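Local atomic coordinates of thioesterase (Streptomyces sp. WAC02707, PDB entry 6VAP), a protein that probably hydrolyses acyl thioesters as a type II thioesterase of borrelidin biosynthesis, clearing carrier proteins of the polyketide assembly line of unwanted acyl groups. Residues His9-Ile14 / Phe81-Ala86; Gln16-His21 / Ala46-Cys51; Gln90-Phe95 / Ile116-Leu121; Val123-Ala128 / Asp202-Val207; Gly136-Leu141 / Ala180-Arg185. All coordinates share one frame; numbering follows the deposited sequence.

Contact 1: residues His9-Ile14 / Phe81-Ala86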
# COMPACT_ATOMS: atom_id res chain seq x y z
N HIS A 9 9.19 -13.41 -12.93
CA HIS A 9 8.77 -14.50 -12.05
C HIS A 9 7.72 -13.96 -11.08
O HIS A 9 7.99 -13.01 -10.35
CB HIS A 9 9.96 -15.10 -11.28
CG HIS A 9 11.23 -15.15 -12.08
ND1 HIS A 9 11.98 -14.03 -12.36
CD2 HIS A 9 11.87 -16.19 -12.66
CE1 HIS A 9 13.03 -14.37 -13.08
NE2 HIS A 9 12.99 -15.68 -13.28
N SER A 10 6.54 -14.57 -11.08
CA SER A 10 5.46 -14.16 -10.20
C SER A 10 4.88 -15.38 -9.49
O SER A 10 4.92 -16.51 -9.99
CB SER A 10 4.34 -13.42 -10.97
OG SER A 10 4.86 -12.43 -11.86
N ASP A 11 4.31 -15.15 -8.32
CA ASP A 11 3.60 -16.16 -7.57
C ASP A 11 2.17 -15.66 -7.31
O ASP A 11 1.75 -14.62 -7.84
CB ASP A 11 4.33 -16.50 -6.26
CG ASP A 11 4.62 -15.27 -5.41
OD1 ASP A 11 3.67 -14.56 -5.06
OD2 ASP A 11 5.80 -15.03 -5.09
N VAL A 12 1.42 -16.41 -6.50
CA VAL A 12 0.03 -16.07 -6.26
C VAL A 12 -0.08 -14.72 -5.59
O VAL A 12 -1.03 -13.97 -5.85
CB VAL A 12 -0.64 -17.18 -5.41
CG1 VAL A 12 -0.13 -17.16 -3.98
CG2 VAL A 12 -2.15 -17.03 -5.44
N TRP A 13 0.89 -14.37 -4.74
CA TRP A 13 0.82 -13.11 -4.01
C TRP A 13 1.49 -11.94 -4.73
O TRP A 13 1.01 -10.80 -4.68
CB TRP A 13 1.48 -13.25 -2.62
CG TRP A 13 0.65 -13.92 -1.60
CD1 TRP A 13 0.66 -15.26 -1.26
CD2 TRP A 13 -0.25 -13.28 -0.70
NE1 TRP A 13 -0.24 -15.49 -0.24
CE2 TRP A 13 -0.78 -14.29 0.15
CE3 TRP A 13 -0.64 -11.95 -0.51
CZ2 TRP A 13 -1.72 -14.01 1.12
CZ3 TRP A 13 -1.58 -11.69 0.48
CH2 TRP A 13 -2.11 -12.71 1.27
N ILE A 14 2.62 -12.19 -5.37
CA ILE A 14 3.53 -11.14 -5.82
C ILE A 14 3.59 -11.18 -7.33
O ILE A 14 4.07 -12.16 -7.90
CB ILE A 14 4.93 -11.31 -5.21
CG1 ILE A 14 4.82 -11.25 -3.67
CG2 ILE A 14 5.85 -10.22 -5.74
CD1 ILE A 14 6.06 -11.66 -2.94
N PHE A 81 4.04 -11.62 4.68
CA PHE A 81 5.44 -11.38 5.01
C PHE A 81 6.33 -12.53 4.63
O PHE A 81 7.37 -12.26 3.99
CB PHE A 81 5.57 -11.04 6.49
CG PHE A 81 6.95 -10.57 6.87
CD1 PHE A 81 7.56 -9.51 6.18
CD2 PHE A 81 7.64 -11.17 7.90
CE1 PHE A 81 8.82 -9.09 6.52
CE2 PHE A 81 8.91 -10.73 8.25
CZ PHE A 81 9.49 -9.69 7.55
N PRO A 82 6.05 -13.79 5.01
CA PRO A 82 6.94 -14.90 4.61
C PRO A 82 7.13 -14.99 3.11
O PRO A 82 8.21 -15.40 2.66
CB PRO A 82 6.22 -16.15 5.15
CG PRO A 82 5.14 -15.64 6.05
CD PRO A 82 4.83 -14.28 5.68
N VAL A 83 6.11 -14.67 2.34
CA VAL A 83 6.23 -14.71 0.89
C VAL A 83 7.17 -13.62 0.41
O VAL A 83 8.09 -13.87 -0.38
CB VAL A 83 4.85 -14.58 0.23
CG1 VAL A 83 4.96 -14.69 -1.28
CG2 VAL A 83 3.91 -15.67 0.78
N LEU A 84 6.94 -12.38 0.86
CA LEU A 84 7.86 -11.30 0.51
C LEU A 84 9.25 -11.55 1.04
O LEU A 84 10.23 -11.17 0.39
CB LEU A 84 7.35 -9.96 1.03
CG LEU A 84 6.24 -9.34 0.18
CD1 LEU A 84 5.57 -8.26 0.99
CD2 LEU A 84 6.81 -8.77 -1.14
N ARG A 85 9.37 -12.18 2.21
CA ARG A 85 10.68 -12.52 2.76
C ARG A 85 11.51 -13.34 1.77
O ARG A 85 12.70 -13.06 1.57
CB ARG A 85 10.51 -13.30 4.06
CG ARG A 85 10.32 -12.45 5.28
CD ARG A 85 10.75 -13.19 6.54
NE ARG A 85 12.20 -13.22 6.67
CZ ARG A 85 12.84 -13.33 7.82
NH1 ARG A 85 12.15 -13.43 8.95
NH2 ARG A 85 14.17 -13.34 7.84
N ALA A 86 10.91 -14.36 1.15
CA ALA A 86 11.65 -15.21 0.22
C ALA A 86 12.09 -14.49 -1.05
O ALA A 86 13.01 -14.94 -1.72
CB ALA A 86 10.81 -16.43 -0.14
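The indole of Trp13 meets Val83 at a slant: CG2 of Val83 comes to 3.9 Å from CD1 of Trp13, and the two side chains cross at about a right angle. Arg64 makes a cation-pi contact with the same indole. The second flat group is the carboxylate of Asp11. Its OD1 accepts the N-H of Ile14 at 2.6 Å, on the syn side but 34° out of the carboxylate plane, and a weak bond from Trp13 N; the other oxygen, OD2, lies 3.9 Å from Val83 CG1. On the helix itself, Arg85 CG covers the centre of one face of the Phe81 ring, which also meets Phe111 edge-to-face. With CG1 anti to the backbone N (chi1 -177°), Val83 extends that methyl to 3.6 Å from Ile14 CD1. Ile14 CD1 also presses on Leu84 CD2 at 3.5 Å, a tight carbon pair. Leu84 also rests on Leu107 and Phe111 of helix 99-113. The turn of Asp11-Ile14 is an Asx motif, closed as well by Asp11 N bonding Ile14 O, and it sets the short edge strand 14-15 against helix 73-87 of the alpha/beta-hydrolase fold.

Contact 2: residues Gln16-His21 / Ala46-Cys51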
# COMPACT_ATOMS: atom_id res chain seq x y z
N GLN A 16 5.12 -9.63 -10.72
CA GLN A 16 6.24 -8.89 -11.31
C GLN A 16 5.90 -8.70 -12.78
O GLN A 16 6.00 -9.63 -13.59
CB GLN A 16 7.53 -9.69 -11.12
CG GLN A 16 8.78 -9.00 -11.64
CD GLN A 16 10.02 -9.86 -11.51
OE1 GLN A 16 9.94 -11.03 -11.20
NE2 GLN A 16 11.18 -9.27 -11.75
N TYR A 17 5.50 -7.48 -13.13
CA TYR A 17 4.98 -7.23 -14.47
C TYR A 17 6.07 -7.00 -15.50
O TYR A 17 5.86 -7.28 -16.68
CB TYR A 17 4.02 -6.04 -14.41
CG TYR A 17 2.76 -6.34 -13.65
CD1 TYR A 17 1.93 -7.41 -14.03
CD2 TYR A 17 2.36 -5.55 -12.59
CE1 TYR A 17 0.76 -7.68 -13.33
CE2 TYR A 17 1.22 -5.82 -11.87
CZ TYR A 17 0.41 -6.88 -12.24
OH TYR A 17 -0.74 -7.17 -11.55
N ARG A 18 7.22 -6.47 -15.09
CA ARG A 18 8.31 -6.17 -16.01
C ARG A 18 9.63 -6.75 -15.51
O ARG A 18 9.81 -6.94 -14.30
CB ARG A 18 8.43 -4.66 -16.19
CG ARG A 18 7.21 -3.98 -16.79
CD ARG A 18 7.15 -4.13 -18.29
NE ARG A 18 6.13 -3.27 -18.88
CZ ARG A 18 4.86 -3.63 -19.08
NH1 ARG A 18 4.45 -4.84 -18.73
NH2 ARG A 18 4.01 -2.78 -19.62
N PRO A 19 10.56 -7.02 -16.41
CA PRO A 19 11.88 -7.47 -15.96
C PRO A 19 12.65 -6.32 -15.33
O PRO A 19 12.49 -5.16 -15.69
CB PRO A 19 12.57 -7.94 -17.24
CG PRO A 19 11.52 -7.90 -18.34
CD PRO A 19 10.44 -6.96 -17.88
N ALA A 20 13.53 -6.68 -14.41
CA ALA A 20 14.32 -5.69 -13.68
C ALA A 20 15.79 -6.10 -13.69
O ALA A 20 16.11 -7.30 -13.68
CB ALA A 20 13.82 -5.54 -12.25
N HIS A 21 16.67 -5.10 -13.73
CA HIS A 21 18.09 -5.36 -13.61
C HIS A 21 18.36 -6.13 -12.31
O HIS A 21 17.62 -6.00 -11.32
CB HIS A 21 18.88 -4.05 -13.62
CG HIS A 21 18.85 -3.33 -14.94
ND1 HIS A 21 18.72 -3.99 -16.14
CD2 HIS A 21 18.94 -2.01 -15.23
CE1 HIS A 21 18.75 -3.10 -17.13
NE2 HIS A 21 18.87 -1.90 -16.60
N ALA A 46 6.90 2.23 -15.74
CA ALA A 46 7.65 3.48 -15.71
C ALA A 46 8.98 3.38 -14.98
O ALA A 46 9.89 4.17 -15.26
CB ALA A 46 6.82 4.57 -15.04
N LEU A 47 9.13 2.44 -14.05
CA LEU A 47 10.35 2.33 -13.25
C LEU A 47 11.25 1.18 -13.68
O LEU A 47 12.47 1.25 -13.48
CB LEU A 47 10.01 2.16 -11.77
CG LEU A 47 9.20 3.29 -11.14
CD1 LEU A 47 9.14 3.12 -9.65
CD2 LEU A 47 9.74 4.69 -11.51
N ALA A 48 10.70 0.12 -14.26
CA ALA A 48 11.52 -0.99 -14.70
C ALA A 48 12.25 -0.59 -15.98
O ALA A 48 11.78 0.29 -16.69
CB ALA A 48 10.68 -2.23 -14.96
N PRO A 49 13.41 -1.20 -16.28
CA PRO A 49 14.07 -2.25 -15.50
C PRO A 49 14.95 -1.71 -14.39
O PRO A 49 15.60 -2.49 -13.68
CB PRO A 49 14.92 -2.98 -16.55
CG PRO A 49 15.29 -1.89 -17.54
CD PRO A 49 14.14 -0.89 -17.53
N ARG A 50 14.97 -0.38 -14.23
CA ARG A 50 15.83 0.22 -13.22
C ARG A 50 15.32 -0.05 -11.81
O ARG A 50 16.06 0.10 -10.84
CB ARG A 50 15.97 1.72 -13.45
CG ARG A 50 16.75 2.06 -14.74
CD ARG A 50 16.52 3.50 -15.20
NE ARG A 50 15.12 3.93 -15.09
CZ ARG A 50 14.13 3.47 -15.86
NH1 ARG A 50 14.38 2.57 -16.81
NH2 ARG A 50 12.90 3.91 -15.67
N CYS A 51 14.07 -0.47 -11.70
CA CYS A 51 13.49 -0.81 -10.40
C CYS A 51 12.67 -2.09 -10.55
O CYS A 51 11.96 -2.26 -11.54
CB CYS A 51 12.61 0.33 -9.86
SG CYS A 51 11.83 -0.05 -8.27
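Ala48, the first residue to leave the helical path after helix 41-47, turns its CB toward residues 16-21, where it lies 3.5 Å from Arg18 CB. The peptide bond to Pro49 is cis, and Pro49 contributes the largest share of the buried surface. Its ring is layered on His21: Pro49 CB stands 3.9 Å from the centroid of the imidazole, 13° off the normal, a CH-pi contact over one face, while Pro49 CG lies 3.7 Å from His21 CE1. The two side chains run side by side in the same direction. The backbones are clipped together by His21 N donating to Pro49 O, 2.8 Å long and nearly straight at 167°, in the carbonyl plane on a lone pair. Two CA-H...O contacts flank this bond, Pro49 CA to Pro19 O at 3.3 Å and Ala20 CA to Pro49 O at 3.4 Å. Arg50 starts away from residues 16-21, and its NH2 hydrogen-bonds Cys253 O. Cys51 closes the segment with its O 3.8 Å from Ala20 CB. Around this surface crossing, Arg18 lies on Ala44 and Ala45 of helix 41-47, Cys51 packs on Leu250 of helix 239-250, and Ala20 touches Asp52 of strand 52-56.

Contact 3: residues Gln90-Phe95 / Ile116-Leu121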
# COMPACT_ATOMS: atom_id res chain seq x y z
N GLN A 90 17.41 -6.23 -0.57
CA GLN A 90 17.70 -4.83 -0.36
C GLN A 90 18.60 -4.30 -1.48
O GLN A 90 19.42 -5.04 -2.02
CB GLN A 90 18.36 -4.64 1.00
CG GLN A 90 17.51 -5.22 2.14
CD GLN A 90 18.18 -5.12 3.49
OE1 GLN A 90 18.20 -4.06 4.12
NE2 GLN A 90 18.75 -6.23 3.95
N PRO A 91 18.49 -3.02 -1.84
CA PRO A 91 17.58 -2.03 -1.25
C PRO A 91 16.13 -2.27 -1.64
O PRO A 91 15.85 -2.55 -2.80
CB PRO A 91 18.09 -0.70 -1.81
CG PRO A 91 19.43 -1.02 -2.50
CD PRO A 91 19.35 -2.45 -2.89
N VAL A 92 15.23 -2.17 -0.66
CA VAL A 92 13.80 -2.42 -0.87
C VAL A 92 13.00 -1.27 -0.26
O VAL A 92 13.31 -0.77 0.83
CB VAL A 92 13.37 -3.77 -0.26
CG1 VAL A 92 13.69 -3.81 1.23
CG2 VAL A 92 11.90 -4.04 -0.50
N ALA A 93 11.96 -0.85 -0.98
CA ALA A 93 11.05 0.18 -0.51
C ALA A 93 9.62 -0.33 -0.65
O ALA A 93 9.33 -1.22 -1.46
CB ALA A 93 11.22 1.48 -1.28
N LEU A 94 8.73 0.23 0.16
CA LEU A 94 7.31 -0.12 0.15
C LEU A 94 6.46 1.09 -0.22
O LEU A 94 6.74 2.21 0.22
CB LEU A 94 6.88 -0.65 1.49
CG LEU A 94 7.86 -1.58 2.23
CD1 LEU A 94 7.37 -1.92 3.58
CD2 LEU A 94 8.10 -2.84 1.41
N PHE A 95 5.42 0.86 -1.02
CA PHE A 95 4.46 1.89 -1.40
C PHE A 95 3.06 1.33 -1.19
O PHE A 95 2.73 0.26 -1.71
CB PHE A 95 4.65 2.34 -2.86
CG PHE A 95 3.67 3.38 -3.28
CD1 PHE A 95 2.42 3.03 -3.72
CD2 PHE A 95 4.03 4.73 -3.28
CE1 PHE A 95 1.50 4.04 -4.10
CE2 PHE A 95 3.15 5.70 -3.65
CZ PHE A 95 1.86 5.35 -4.04
N ILE A 116 15.79 -6.33 8.55
CA ILE A 116 15.82 -5.97 7.14
C ILE A 116 15.48 -4.49 7.04
O ILE A 116 14.32 -4.11 7.19
CB ILE A 116 14.84 -6.81 6.30
CG1 ILE A 116 15.15 -8.31 6.50
CG2 ILE A 116 14.94 -6.44 4.84
CD1 ILE A 116 14.24 -9.28 5.77
N SER A 117 16.49 -3.67 6.75
CA SER A 117 16.30 -2.24 6.60
C SER A 117 15.53 -1.93 5.32
O SER A 117 15.65 -2.63 4.30
CB SER A 117 17.66 -1.54 6.58
OG SER A 117 18.45 -2.02 5.51
N LEU A 118 14.75 -0.84 5.38
CA LEU A 118 13.98 -0.35 4.24
C LEU A 118 14.50 1.00 3.76
O LEU A 118 14.82 1.88 4.57
CB LEU A 118 12.50 -0.20 4.61
CG LEU A 118 11.81 -1.45 5.16
CD1 LEU A 118 10.36 -1.13 5.54
CD2 LEU A 118 11.82 -2.55 4.10
N GLU A 119 14.58 1.18 2.44
CA GLU A 119 15.02 2.46 1.90
C GLU A 119 13.99 3.55 2.16
O GLU A 119 14.34 4.69 2.49
CB GLU A 119 15.27 2.32 0.40
CG GLU A 119 16.31 1.29 0.05
CD GLU A 119 17.63 1.50 0.77
OE1 GLU A 119 18.15 2.64 0.73
OE2 GLU A 119 18.15 0.53 1.37
N ALA A 120 12.72 3.23 1.98
CA ALA A 120 11.67 4.19 2.28
C ALA A 120 10.37 3.44 2.50
O ALA A 120 10.18 2.33 1.98
CB ALA A 120 11.53 5.21 1.16
N LEU A 121 9.47 4.06 3.29
CA LEU A 121 8.07 3.66 3.37
C LEU A 121 7.27 4.83 2.80
O LEU A 121 7.26 5.93 3.38
CB LEU A 121 7.68 3.35 4.81
CG LEU A 121 6.20 3.17 5.03
CD1 LEU A 121 5.66 2.04 4.14
CD2 LEU A 121 5.88 2.93 6.51
O HOH W 1 16.52 -1.92 1.87
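Val92 places CG1 between its backbone N and carbonyl carbon (chi1 58°), and Leu118 turns CG beside its own N (chi1 -55°); the two branches converge, with Val92 CG1 3.6 Å from Leu118 CD2. The segments lead into the two parallel strands of a beta-alpha-beta crossover, strand 92-97, helix 99-113 and strand 120-124, in the central sheet of the alpha/beta-hydrolase fold. Leu118 divides its methyls between two neighbours: while CD2 serves Val92, its CD1 meets Leu94 CD1 at 3.7 Å, the leucine side chains crossing at about a right angle. Farther along, Leu121 CD1 reaches to 4.0 Å from Leu94 CB. Leu94, Leu118 and Leu121 all face the crossover helix, touching Ala108 or Ala104, whereas Ala93 and Ala120 point to the other side of the sheet, toward Leu250 and His249 of helix 239-250. The backbone bonds run alternately from one segment to the other. Glu119 N donates to Val92 O at 2.8 Å, and Leu94 N to Ala120 O at 3.1 Å with an N-H...O angle of 166°. Glu119 itself has helical backbone torsions, and regular pairing becomes clear only with the Leu94-Leu121 bridge. Ahead of the paired residues the bend in the Glu119 side chain, which is poorly ordered, brings its carboxylate back beside Pro91, where a water bridges three groups: it accepts from Val92 N at 2.9 Å and donates to Ser117 O at 2.7 Å and, less certainly, to Glu119 OE2 at 3.0 Å.

Contact 4: residues Val123-Ala128 / Asp202-Val207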
# COMPACT_ATOMS: atom_id res chain seq x y z
N VAL A 123 3.60 6.22 1.85
CA VAL A 123 2.23 5.99 2.27
C VAL A 123 1.35 7.10 1.72
O VAL A 123 1.64 8.28 1.88
CB VAL A 123 2.11 5.93 3.80
CG1 VAL A 123 2.67 4.57 4.31
CG2 VAL A 123 2.88 7.04 4.39
N SER A 124 0.29 6.71 1.03
CA SER A 124 -0.54 7.63 0.28
C SER A 124 -1.95 7.55 0.81
O SER A 124 -2.48 6.44 0.94
CB SER A 124 -0.51 7.25 -1.22
OG SER A 124 -1.63 7.76 -1.89
N ALA A 125 -2.57 8.70 1.04
CA ALA A 125 -3.98 8.86 1.33
C ALA A 125 -4.41 7.96 2.48
O ALA A 125 -5.30 7.13 2.35
CB ALA A 125 -4.81 8.59 0.07
N ARG A 126 -3.78 8.13 3.61
CA ARG A 126 -4.15 7.30 4.77
C ARG A 126 -3.70 7.97 6.07
O ARG A 126 -2.58 8.50 6.13
CB ARG A 126 -3.52 5.93 4.66
CG ARG A 126 -3.95 4.95 5.68
CD ARG A 126 -5.36 4.46 5.48
NE ARG A 126 -5.62 3.22 6.22
CZ ARG A 126 -6.82 2.78 6.58
NH1 ARG A 126 -7.89 3.43 6.19
NH2 ARG A 126 -6.91 1.68 7.32
N PRO A 127 -4.56 8.05 7.09
CA PRO A 127 -4.11 8.60 8.37
C PRO A 127 -2.99 7.74 8.92
O PRO A 127 -2.88 6.54 8.65
CB PRO A 127 -5.37 8.54 9.25
CG PRO A 127 -6.48 8.40 8.33
CD PRO A 127 -5.96 7.58 7.17
N ALA A 128 -2.14 8.35 9.73
CA ALA A 128 -1.16 7.60 10.52
C ALA A 128 -1.80 6.43 11.26
O ALA A 128 -2.95 6.52 11.69
CB ALA A 128 -0.47 8.54 11.49
N ASP A 202 -5.28 17.35 -1.04
CA ASP A 202 -5.70 18.50 -0.24
C ASP A 202 -7.21 18.58 -0.06
O ASP A 202 -7.69 19.46 0.68
CB ASP A 202 -5.17 19.81 -0.86
CG ASP A 202 -5.76 20.09 -2.24
OD1 ASP A 202 -6.50 19.26 -2.79
OD2 ASP A 202 -5.43 21.15 -2.79
N ASP A 203 -7.97 17.70 -0.70
CA ASP A 203 -9.43 17.71 -0.63
C ASP A 203 -9.96 16.31 -0.36
O ASP A 203 -10.82 15.78 -1.06
CB ASP A 203 -10.04 18.26 -1.91
CG ASP A 203 -11.54 18.68 -1.73
OD1 ASP A 203 -12.01 18.74 -0.59
OD2 ASP A 203 -12.24 18.91 -2.72
N ASP A 204 -9.41 15.68 0.64
CA ASP A 204 -9.69 14.29 0.97
C ASP A 204 -10.39 14.23 2.31
O ASP A 204 -9.75 14.39 3.35
CB ASP A 204 -8.39 13.48 1.02
CG ASP A 204 -8.64 11.99 1.25
OD1 ASP A 204 -9.80 11.62 1.51
OD2 ASP A 204 -7.66 11.22 1.17
N PRO A 205 -11.71 14.01 2.35
CA PRO A 205 -12.41 14.00 3.65
C PRO A 205 -11.92 12.92 4.60
O PRO A 205 -12.18 13.00 5.81
CB PRO A 205 -13.89 13.77 3.27
CG PRO A 205 -13.97 14.20 1.85
CD PRO A 205 -12.64 13.89 1.22
N MET A 206 -11.21 11.90 4.09
CA MET A 206 -10.79 10.77 4.92
C MET A 206 -9.39 10.91 5.50
O MET A 206 -8.99 10.08 6.32
CB MET A 206 -10.87 9.48 4.13
CG MET A 206 -12.30 9.14 3.66
SD MET A 206 -13.39 8.66 5.03
CE MET A 206 -14.30 10.16 5.35
N VAL A 207 -8.66 11.96 5.14
CA VAL A 207 -7.31 12.21 5.65
C VAL A 207 -7.15 13.70 5.90
O VAL A 207 -7.12 14.49 4.95
CB VAL A 207 -6.21 11.73 4.69
CG1 VAL A 207 -4.90 11.78 5.38
CG2 VAL A 207 -6.53 10.35 4.17
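Val207 drives its CG2 methyl against the backbone joining Ala125 and Arg126, 3.6 Å from Ala125 C and 3.6 Å from Arg126 N. Its other methyl, CG1, lies anti to the backbone N (chi1 -169°) and comes to 4.1 Å from Pro127 N; both methyls thus lie along one side of the chain where it leaves strand 120-124. The ring of Pro127 answers with CG 3.6 Å from Met206 O. Ala125 CB approaches Asp204 OD2 at 4.0 Å, and Ala125 O is buried here without a polar partner in the model. Asp204 OD2 accepts a bond from His232 ND1, an arrangement consistent with the Ser-His-Asp triad of alpha/beta hydrolases, with Ser98 as the probable nucleophile; Asp204, the probable acid, stands on the loop that follows strand 196-201. Its other oxygen is held within that loop: Met206 N donates to Asp204 OD1 at 3.0 Å, from 51° above the carboxylate plane, making an Asx turn. The same residues form a type I beta turn, closed by Val207 N donating to Asp204 O at 3.2 Å. Farther out, Pro205 O takes a bond from Arg133 NH1. Arg126 O accepts from Trp215 NE1, while Arg126 NE is bonded to Thr102 OG1.

Contact 5: residues Gly136-Leu141 / Ala180-Arg185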
# COMPACT_ATOMS: atom_id res chain seq x y z
N GLY A 136 -15.83 3.16 11.39
CA GLY A 136 -16.22 3.00 9.99
C GLY A 136 -17.19 1.84 9.83
O GLY A 136 -17.09 0.83 10.51
N THR A 137 -18.16 2.00 8.91
CA THR A 137 -19.25 1.04 8.79
C THR A 137 -19.50 0.61 7.34
O THR A 137 -20.44 -0.14 7.09
CB THR A 137 -20.55 1.59 9.39
OG1 THR A 137 -21.06 2.62 8.54
CG2 THR A 137 -20.31 2.17 10.78
N VAL A 138 -18.68 1.06 6.40
CA VAL A 138 -18.91 0.71 4.99
C VAL A 138 -18.93 -0.80 4.82
O VAL A 138 -19.72 -1.34 4.03
CB VAL A 138 -17.85 1.38 4.09
CG1 VAL A 138 -17.82 0.74 2.76
CG2 VAL A 138 -18.14 2.87 3.98
N HIS A 139 -18.07 -1.51 5.53
CA HIS A 139 -18.02 -2.96 5.43
C HIS A 139 -19.26 -3.64 5.98
O HIS A 139 -19.47 -4.82 5.71
CB HIS A 139 -16.78 -3.53 6.14
CG HIS A 139 -16.82 -3.40 7.63
ND1 HIS A 139 -16.64 -2.20 8.27
CD2 HIS A 139 -17.02 -4.32 8.60
CE1 HIS A 139 -16.71 -2.39 9.58
NE2 HIS A 139 -16.93 -3.67 9.81
N LEU A 140 -20.08 -2.94 6.76
CA LEU A 140 -21.29 -3.49 7.35
C LEU A 140 -22.53 -3.22 6.53
O LEU A 140 -23.61 -3.70 6.90
CB LEU A 140 -21.48 -2.91 8.76
CG LEU A 140 -20.32 -3.16 9.73
CD1 LEU A 140 -20.53 -2.39 11.04
CD2 LEU A 140 -20.15 -4.64 9.99
N LEU A 141 -22.43 -2.48 5.43
CA LEU A 141 -23.61 -2.18 4.63
C LEU A 141 -24.14 -3.43 3.92
O LEU A 141 -23.41 -4.38 3.65
CB LEU A 141 -23.28 -1.13 3.58
CG LEU A 141 -22.73 0.21 4.08
CD1 LEU A 141 -21.99 0.93 2.96
CD2 LEU A 141 -23.85 1.05 4.63
N ALA A 180 -11.04 -4.73 6.60
CA ALA A 180 -9.67 -4.68 7.08
C ALA A 180 -9.26 -3.25 7.32
O ALA A 180 -8.63 -2.97 8.35
CB ALA A 180 -8.74 -5.36 6.07
N ALA A 181 -9.62 -2.33 6.39
CA ALA A 181 -9.27 -0.92 6.55
C ALA A 181 -9.97 -0.30 7.75
O ALA A 181 -9.38 0.54 8.45
CB ALA A 181 -9.65 -0.13 5.28
N GLU A 182 -11.22 -0.64 7.98
CA GLU A 182 -12.02 0.04 8.99
C GLU A 182 -11.89 -0.54 10.39
O GLU A 182 -12.10 0.18 11.36
CB GLU A 182 -13.50 0.04 8.57
CG GLU A 182 -13.82 1.05 7.53
CD GLU A 182 -15.23 0.89 6.96
OE1 GLU A 182 -15.61 -0.26 6.63
OE2 GLU A 182 -15.97 1.92 6.84
N THR A 183 -11.53 -1.81 10.53
CA THR A 183 -11.42 -2.43 11.85
C THR A 183 -9.97 -2.53 12.33
O THR A 183 -9.72 -3.20 13.33
CB THR A 183 -12.05 -3.83 11.84
OG1 THR A 183 -11.28 -4.71 10.98
CG2 THR A 183 -13.50 -3.76 11.31
N TYR A 184 -9.02 -1.94 11.61
CA TYR A 184 -7.63 -1.95 12.03
C TYR A 184 -7.46 -1.31 13.38
O TYR A 184 -7.99 -0.24 13.63
CB TYR A 184 -6.80 -1.20 11.00
CG TYR A 184 -5.34 -1.00 11.32
CD1 TYR A 184 -4.45 -2.09 11.39
CD2 TYR A 184 -4.86 0.26 11.65
CE1 TYR A 184 -3.13 -1.90 11.71
CE2 TYR A 184 -3.53 0.46 11.98
CZ TYR A 184 -2.66 -0.60 11.96
OH TYR A 184 -1.32 -0.39 12.29
N ARG A 185 -6.71 -1.96 14.29
CA ARG A 185 -6.39 -1.45 15.63
C ARG A 185 -4.85 -1.37 15.71
O ARG A 185 -4.28 -2.40 15.63
CB ARG A 185 -7.04 -2.35 16.69
CG ARG A 185 -8.51 -2.64 16.43
CD ARG A 185 -9.30 -3.31 17.54
NE ARG A 185 -9.04 -4.75 17.59
CZ ARG A 185 -9.19 -5.53 18.68
NH1 ARG A 185 -9.58 -5.05 19.85
NH2 ARG A 185 -8.92 -6.81 18.58
O HOH W 2 -13.04 2.83 11.26
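Where helix 167-182 ends at Glu182, the loop leading to helix 143-149 passes with Gly136 CA and Glu182 CA 5.2 Å apart, then coils into a 3-10 turn over residues 138-140. Glu182 reaches into this turn with its chain extended beyond CG. Its two oxygens each accept one of two successive peptide N-H groups, on their syn lone pairs: OE2 takes Val138 N at 2.9 Å and OE1 takes His139 N at 3.0 Å. The imidazole adds a third bond, His139 ND1 to Glu182 OE1 at 2.7 Å. That oxygen lies near the ring plane, but the ring nitrogen approaches from 52° above the carboxylate, the two planes being 73° apart. A chi1 of 69° puts the His139 ring between its own backbone N and carbonyl carbon, which lets ND1 and the residue's own N share one oxygen. Leu140 CG lies over one ring face, toward its rim, and Thr183 CG2 comes to 3.7 Å from His139 NE2. Between the two backbones, a water accepts from Gly136 N at 2.8 Å and donates to Glu182 O, also at 2.8 Å. Three N-H groups gripping one carboxylate fix its rotation and would stabilise its negative charge.

In the fold
Contacts 1 and 2 neighbour each other near edge strand 14-15, centres 16 Å apart, and join through His9 N to Gln16 OE1 and Ser10 OG to Gln16 N, each 3.0 Å. Contact 3 lies about 16 Å from both, centre to centre, in the middle of the sheet. Strand 120-124 carries it on to contact 4, 22 Å away between centres, where Asp204 belongs to the probable catalytic triad with Ser98 and His232. Contact 5 is 16 Å from contact 4 by centres and tied to it by Arg126 NH2 to Ala181 O, 3.0 Å. Contacts 1 and 2 lie across the chain's centre from contact 4, which holds the probable triad acid, both about 28 Å away.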